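Local coordinates for alpha-hemoglobin-stabilizing protein (Homo sapiens, PDB 1Z8U) that acts as a chaperone that binds free alpha-hemoglobin and protects it from harmful aggregation and precipitation during erythroid cell development, at residues A[27-41]-A[77-89]. The protein carries 1 engineered substitution. Sequence-based numbering, arbitrary orientation.
Sequences FNDALVSEEDMVTVV and LANPFLAKYRDFL. Engineered in segment 27-41: Ala30 (natural residue Pro).
Tyr85 meets Phe27 with its edge and Met37 with a face, a worked example of how one aromatic ring can fasten a loop to a helix. Its edge points into the face of Phe27, CD2 standing over the ring centre with the planes at 85°, while Met37 CE lies over a face of the tyrosine, 3.7 Å from its centroid. CG of Tyr85 stands anti to the backbone N (chi1 -178°), which carries the hydroxyl across to the loop; there OH donates a hydrogen bond to Val32 O, modelled at 2.4 Å, so short that its exact length is doubtful, and touches CB of the engineered Ala30. Phe27 in turn directs its edge, offset, toward the face of Phe81, CE1 to CE1 3.8 Å, and sets its CB over the face of Phe88. This aromatic cluster lies at one end of the three-helix bundle, where residues 34-41 run nearly antiparallel to residues 77-86. A leucine in place of Tyr85 would probably leave Val32 O without its donor and the loop freer to shift. Val41 continues the apolar seam, its CG2 3.8 Å from Phe81 CE2. On the solvent side the charges pair loosely: Glu34 OE2 and Arg86 NH1 form a long salt bridge of 3.7 Å, their flat groups turned 79° apart.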
loop_
_atom_site.group_PDB
_atom_site.type_symbol
_atom_site.label_atom_id
_atom_site.label_comp_id
_atom_site.label_asym_id
_atom_site.label_seq_id
_atom_site.Cartn_x
_atom_site.Cartn_y
_atom_site.Cartn_z
ATOM N N PHE A 27 13.614 1.743 -5.279
ATOM C CA PHE A 27 14.256 0.518 -4.824
ATOM C C PHE A 27 15.167 0.636 -3.611
ATOM O O PHE A 27 15.172 -0.256 -2.770
ATOM C CB PHE A 27 15.015 -0.142 -5.980
ATOM C CG PHE A 27 14.122 -0.744 -7.033
ATOM C CD1 PHE A 27 12.735 -0.714 -6.898
ATOM C CD2 PHE A 27 14.667 -1.348 -8.159
ATOM C CE1 PHE A 27 11.908 -1.279 -7.868
ATOM C CE2 PHE A 27 13.847 -1.914 -9.133
ATOM C CZ PHE A 27 12.466 -1.880 -8.986
ATOM N N ASN A 28 15.935 1.712 -3.497
ATOM C CA ASN A 28 16.822 1.836 -2.341
ATOM C C ASN A 28 16.035 1.842 -1.043
ATOM O O ASN A 28 16.610 1.822 0.046
ATOM C CB ASN A 28 17.678 3.102 -2.428
ATOM C CG ASN A 28 19.043 2.840 -3.032
ATOM O OD1 ASN A 28 19.765 1.948 -2.589
ATOM N ND2 ASN A 28 19.408 3.621 -4.045
ATOM N N ASP A 29 14.711 1.854 -1.168
ATOM C CA ASP A 29 13.831 1.863 -0.010
ATOM C C ASP A 29 12.843 0.690 -0.036
ATOM O O ASP A 29 11.630 0.890 0.090
ATOM C CB ASP A 29 13.064 3.193 0.047
ATOM C CG ASP A 29 13.983 4.403 -0.028
ATOM O OD1 ASP A 29 14.937 4.486 0.772
ATOM O OD2 ASP A 29 13.750 5.277 -0.888
ATOM N N ALA A 30 13.364 -0.528 -0.193
ATOM C CA ALA A 30 12.519 -1.720 -0.233
ATOM C C ALA A 30 12.807 -2.712 0.895
ATOM O O ALA A 30 11.883 -3.176 1.564
ATOM C CB ALA A 30 12.664 -2.417 -1.578
ATOM N N LEU A 31 14.085 -3.026 1.102
ATOM C CA LEU A 31 14.518 -3.985 2.126
ATOM C C LEU A 31 13.612 -5.207 2.209
ATOM O O LEU A 31 13.705 -6.002 3.148
ATOM C CB LEU A 31 14.606 -3.335 3.510
ATOM C CG LEU A 31 15.742 -2.338 3.757
ATOM C CD1 LEU A 31 15.637 -1.778 5.174
ATOM C CD2 LEU A 31 17.081 -3.034 3.547
ATOM N N VAL A 32 12.733 -5.350 1.228
ATOM C CA VAL A 32 11.835 -6.480 1.182
ATOM C C VAL A 32 12.472 -7.500 0.239
ATOM O O VAL A 32 13.159 -7.130 -0.717
ATOM C CB VAL A 32 10.443 -6.059 0.667
ATOM C CG1 VAL A 32 10.549 -5.511 -0.738
ATOM C CG2 VAL A 32 9.501 -7.233 0.708
ATOM N N SER A 33 12.267 -8.783 0.516
ATOM C CA SER A 33 12.836 -9.834 -0.311
ATOM C C SER A 33 12.112 -9.943 -1.654
ATOM O O SER A 33 11.041 -9.368 -1.851
ATOM C CB SER A 33 12.763 -11.168 0.430
ATOM O OG SER A 33 11.421 -11.597 0.579
ATOM N N GLU A 34 12.706 -10.677 -2.584
ATOM C CA GLU A 34 12.105 -10.868 -3.900
ATOM C C GLU A 34 10.762 -11.577 -3.715
ATOM O O GLU A 34 9.771 -11.283 -4.394
ATOM C CB GLU A 34 13.030 -11.728 -4.773
ATOM C CG GLU A 34 12.474 -12.057 -6.161
ATOM C CD GLU A 34 13.379 -12.988 -6.949
ATOM O OE1 GLU A 34 14.531 -12.599 -7.227
ATOM O OE2 GLU A 34 12.935 -14.105 -7.285
ATOM N N GLU A 35 10.763 -12.515 -2.778
ATOM C CA GLU A 35 9.598 -13.310 -2.442
ATOM C C GLU A 35 8.439 -12.420 -1.982
ATOM O O GLU A 35 7.302 -12.584 -2.444
ATOM C CB GLU A 35 9.972 -14.292 -1.335
ATOM C CG GLU A 35 9.198 -15.582 -1.340
ATOM C CD GLU A 35 9.502 -16.423 -0.118
ATOM O OE1 GLU A 35 9.189 -17.636 -0.126
ATOM O OE2 GLU A 35 10.050 -15.865 0.857
ATOM N N ASP A 36 8.722 -11.477 -1.082
ATOM C CA ASP A 36 7.669 -10.591 -0.587
ATOM C C ASP A 36 7.351 -9.472 -1.558
ATOM O O ASP A 36 6.228 -8.988 -1.583
ATOM C CB ASP A 36 8.020 -9.994 0.779
ATOM C CG ASP A 36 8.282 -11.049 1.825
ATOM O OD1 ASP A 36 7.483 -12.000 1.936
ATOM O OD2 ASP A 36 9.294 -10.919 2.538
ATOM N N MET A 37 8.324 -9.042 -2.351
ATOM C CA MET A 37 8.023 -8.000 -3.324
ATOM C C MET A 37 6.951 -8.555 -4.266
ATOM O O MET A 37 6.102 -7.815 -4.759
ATOM C CB MET A 37 9.263 -7.605 -4.128
ATOM C CG MET A 37 8.967 -6.583 -5.235
ATOM S SD MET A 37 8.177 -5.065 -4.631
ATOM C CE MET A 37 9.597 -4.014 -4.344
ATOM N N VAL A 38 6.986 -9.861 -4.511
ATOM C CA VAL A 38 5.984 -10.472 -5.375
ATOM C C VAL A 38 4.620 -10.363 -4.714
ATOM O O VAL A 38 3.636 -9.992 -5.348
ATOM C CB VAL A 38 6.288 -11.961 -5.653
ATOM C CG1 VAL A 38 5.087 -12.627 -6.344
ATOM C CG2 VAL A 38 7.520 -12.066 -6.531
ATOM N N THR A 39 4.577 -10.706 -3.433
ATOM C CA THR A 39 3.358 -10.628 -2.651
ATOM C C THR A 39 2.817 -9.204 -2.725
ATOM O O THR A 39 1.652 -8.999 -3.064
ATOM C CB THR A 39 3.634 -11.003 -1.187
ATOM O OG1 THR A 39 4.077 -12.364 -1.127
ATOM C CG2 THR A 39 2.379 -10.859 -0.339
ATOM N N VAL A 40 3.666 -8.220 -2.429
ATOM C CA VAL A 40 3.247 -6.819 -2.485
ATOM C C VAL A 40 2.587 -6.508 -3.816
ATOM O O VAL A 40 1.440 -6.070 -3.859
ATOM C CB VAL A 40 4.437 -5.846 -2.308
ATOM C CG1 VAL A 40 4.054 -4.475 -2.806
ATOM C CG2 VAL A 40 4.825 -5.743 -0.857
ATOM N N VAL A 41 3.314 -6.741 -4.910
ATOM C CA VAL A 41 2.784 -6.466 -6.250
ATOM C C VAL A 41 1.483 -7.207 -6.532
ATOM O O VAL A 41 0.546 -6.620 -7.068
ATOM C CB VAL A 41 3.827 -6.791 -7.361
ATOM C CG1 VAL A 41 3.237 -6.504 -8.757
ATOM C CG2 VAL A 41 5.079 -5.949 -7.156
ATOM N N LEU A 77 3.039 -5.050 -17.227
ATOM C CA LEU A 77 3.766 -3.907 -16.690
ATOM C C LEU A 77 4.570 -4.360 -15.479
ATOM O O LEU A 77 5.722 -3.967 -15.300
ATOM C CB LEU A 77 2.798 -2.797 -16.269
ATOM C CG LEU A 77 2.197 -1.897 -17.353
ATOM C CD1 LEU A 77 1.445 -2.735 -18.370
ATOM C CD2 LEU A 77 1.270 -0.883 -16.710
ATOM N N ALA A 78 3.949 -5.203 -14.660
ATOM C CA ALA A 78 4.569 -5.723 -13.449
ATOM C C ALA A 78 5.806 -6.572 -13.715
ATOM O O ALA A 78 6.753 -6.558 -12.929
ATOM C CB ALA A 78 3.547 -6.533 -12.657
ATOM N N ASN A 79 5.790 -7.312 -14.820
ATOM C CA ASN A 79 6.907 -8.180 -15.177
ATOM C C ASN A 79 8.225 -7.429 -15.337
ATOM O O ASN A 79 9.253 -7.851 -14.804
ATOM C CB ASN A 79 6.586 -8.953 -16.455
ATOM C CG ASN A 79 5.463 -9.948 -16.261
ATOM O OD1 ASN A 79 5.508 -10.784 -15.354
ATOM N ND2 ASN A 79 4.448 -9.871 -17.115
ATOM N N PRO A 80 8.222 -6.318 -16.092
ATOM C CA PRO A 80 9.471 -5.566 -16.260
ATOM C C PRO A 80 9.918 -5.036 -14.898
ATOM O O PRO A 80 11.110 -4.990 -14.593
ATOM C CB PRO A 80 9.066 -4.442 -17.211
ATOM C CG PRO A 80 7.985 -5.074 -18.032
ATOM C CD PRO A 80 7.176 -5.800 -16.990
ATOM N N PHE A 81 8.932 -4.647 -14.090
ATOM C CA PHE A 81 9.148 -4.118 -12.745
ATOM C C PHE A 81 9.836 -5.159 -11.879
ATOM O O PHE A 81 10.869 -4.890 -11.267
ATOM C CB PHE A 81 7.807 -3.739 -12.113
ATOM C CG PHE A 81 7.918 -3.189 -10.715
ATOM C CD1 PHE A 81 8.221 -1.846 -10.499
ATOM C CD2 PHE A 81 7.705 -4.013 -9.611
ATOM C CE1 PHE A 81 8.304 -1.332 -9.204
ATOM C CE2 PHE A 81 7.786 -3.510 -8.313
ATOM C CZ PHE A 81 8.084 -2.169 -8.107
ATOM N N LEU A 82 9.256 -6.351 -11.828
ATOM C CA LEU A 82 9.822 -7.431 -11.036
ATOM C C LEU A 82 11.239 -7.764 -11.485
ATOM O O LEU A 82 12.111 -8.035 -10.663
ATOM C CB LEU A 82 8.947 -8.682 -11.143
ATOM C CG LEU A 82 7.549 -8.618 -10.522
ATOM C CD1 LEU A 82 6.813 -9.917 -10.827
ATOM C CD2 LEU A 82 7.651 -8.393 -9.014
ATOM N N ALA A 83 11.459 -7.741 -12.797
ATOM C CA ALA A 83 12.769 -8.049 -13.361
ATOM C C ALA A 83 13.811 -7.019 -12.945
ATOM O O ALA A 83 14.904 -7.375 -12.495
ATOM C CB ALA A 83 12.679 -8.113 -14.876
ATOM N N LYS A 84 13.478 -5.742 -13.104
ATOM C CA LYS A 84 14.407 -4.693 -12.728
ATOM C C LYS A 84 14.717 -4.823 -11.240
ATOM O O LYS A 84 15.876 -4.761 -10.835
ATOM C CB LYS A 84 13.821 -3.313 -13.024
ATOM C CG LYS A 84 14.838 -2.191 -12.862
ATOM C CD LYS A 84 14.213 -0.811 -13.021
ATOM C CE LYS A 84 15.242 0.284 -12.762
ATOM N NZ LYS A 84 14.630 1.641 -12.751
ATOM N N TYR A 85 13.680 -5.018 -10.426
ATOM C CA TYR A 85 13.868 -5.168 -8.987
ATOM C C TYR A 85 14.636 -6.442 -8.692
ATOM O O TYR A 85 15.405 -6.512 -7.739
ATOM C CB TYR A 85 12.522 -5.210 -8.258
ATOM C CG TYR A 85 12.658 -5.319 -6.753
ATOM C CD1 TYR A 85 12.576 -6.554 -6.106
ATOM C CD2 TYR A 85 12.902 -4.184 -5.976
ATOM C CE1 TYR A 85 12.735 -6.655 -4.721
ATOM C CE2 TYR A 85 13.065 -4.272 -4.598
ATOM C CZ TYR A 85 12.981 -5.507 -3.974
ATOM O OH TYR A 85 13.147 -5.580 -2.608
ATOM N N ARG A 86 14.415 -7.455 -9.515
ATOM C CA ARG A 86 15.097 -8.725 -9.351
ATOM C C ARG A 86 16.585 -8.456 -9.525
ATOM O O ARG A 86 17.421 -9.030 -8.828
ATOM C CB ARG A 86 14.626 -9.705 -10.416
ATOM C CG ARG A 86 14.850 -11.157 -10.070
ATOM C CD ARG A 86 13.518 -11.834 -9.840
ATOM N NE ARG A 86 12.646 -11.706 -11.004
ATOM C CZ ARG A 86 11.380 -12.104 -11.030
ATOM N NH1 ARG A 86 10.836 -12.653 -9.954
ATOM N NH2 ARG A 86 10.661 -11.950 -12.131
ATOM N N ASP A 87 16.901 -7.568 -10.465
ATOM C CA ASP A 87 18.281 -7.204 -10.757
ATOM C C ASP A 87 18.745 -6.065 -9.852
ATOM O O ASP A 87 19.537 -5.214 -10.254
ATOM C CB ASP A 87 18.421 -6.798 -12.229
ATOM C CG ASP A 87 19.873 -6.592 -12.647
ATOM O OD1 ASP A 87 20.686 -7.526 -12.463
ATOM O OD2 ASP A 87 20.201 -5.500 -13.164
ATOM N N PHE A 88 18.247 -6.059 -8.622
ATOM C CA PHE A 88 18.624 -5.046 -7.650
ATOM C C PHE A 88 19.268 -5.784 -6.485
ATOM O O PHE A 88 19.804 -5.175 -5.563
ATOM C CB PHE A 88 17.392 -4.274 -7.173
ATOM C CG PHE A 88 17.718 -3.036 -6.389
ATOM C CD1 PHE A 88 18.396 -1.979 -6.988
ATOM C CD2 PHE A 88 17.357 -2.927 -5.051
ATOM C CE1 PHE A 88 18.711 -0.831 -6.263
ATOM C CE2 PHE A 88 17.668 -1.785 -4.319
ATOM C CZ PHE A 88 18.346 -0.735 -4.925
ATOM N N LEU A 89 19.201 -7.112 -6.545
ATOM C CA LEU A 89 19.783 -7.989 -5.532
ATOM C C LEU A 89 21.273 -8.135 -5.817
ATOM O O LEU A 89 22.118 -7.730 -5.017
ATOM C CB LEU A 89 19.119 -9.367 -5.596
ATOM C CG LEU A 89 19.790 -10.528 -4.853
ATOM C CD1 LEU A 89 19.586 -10.375 -3.349
ATOM C CD2 LEU A 89 19.199 -11.849 -5.336
#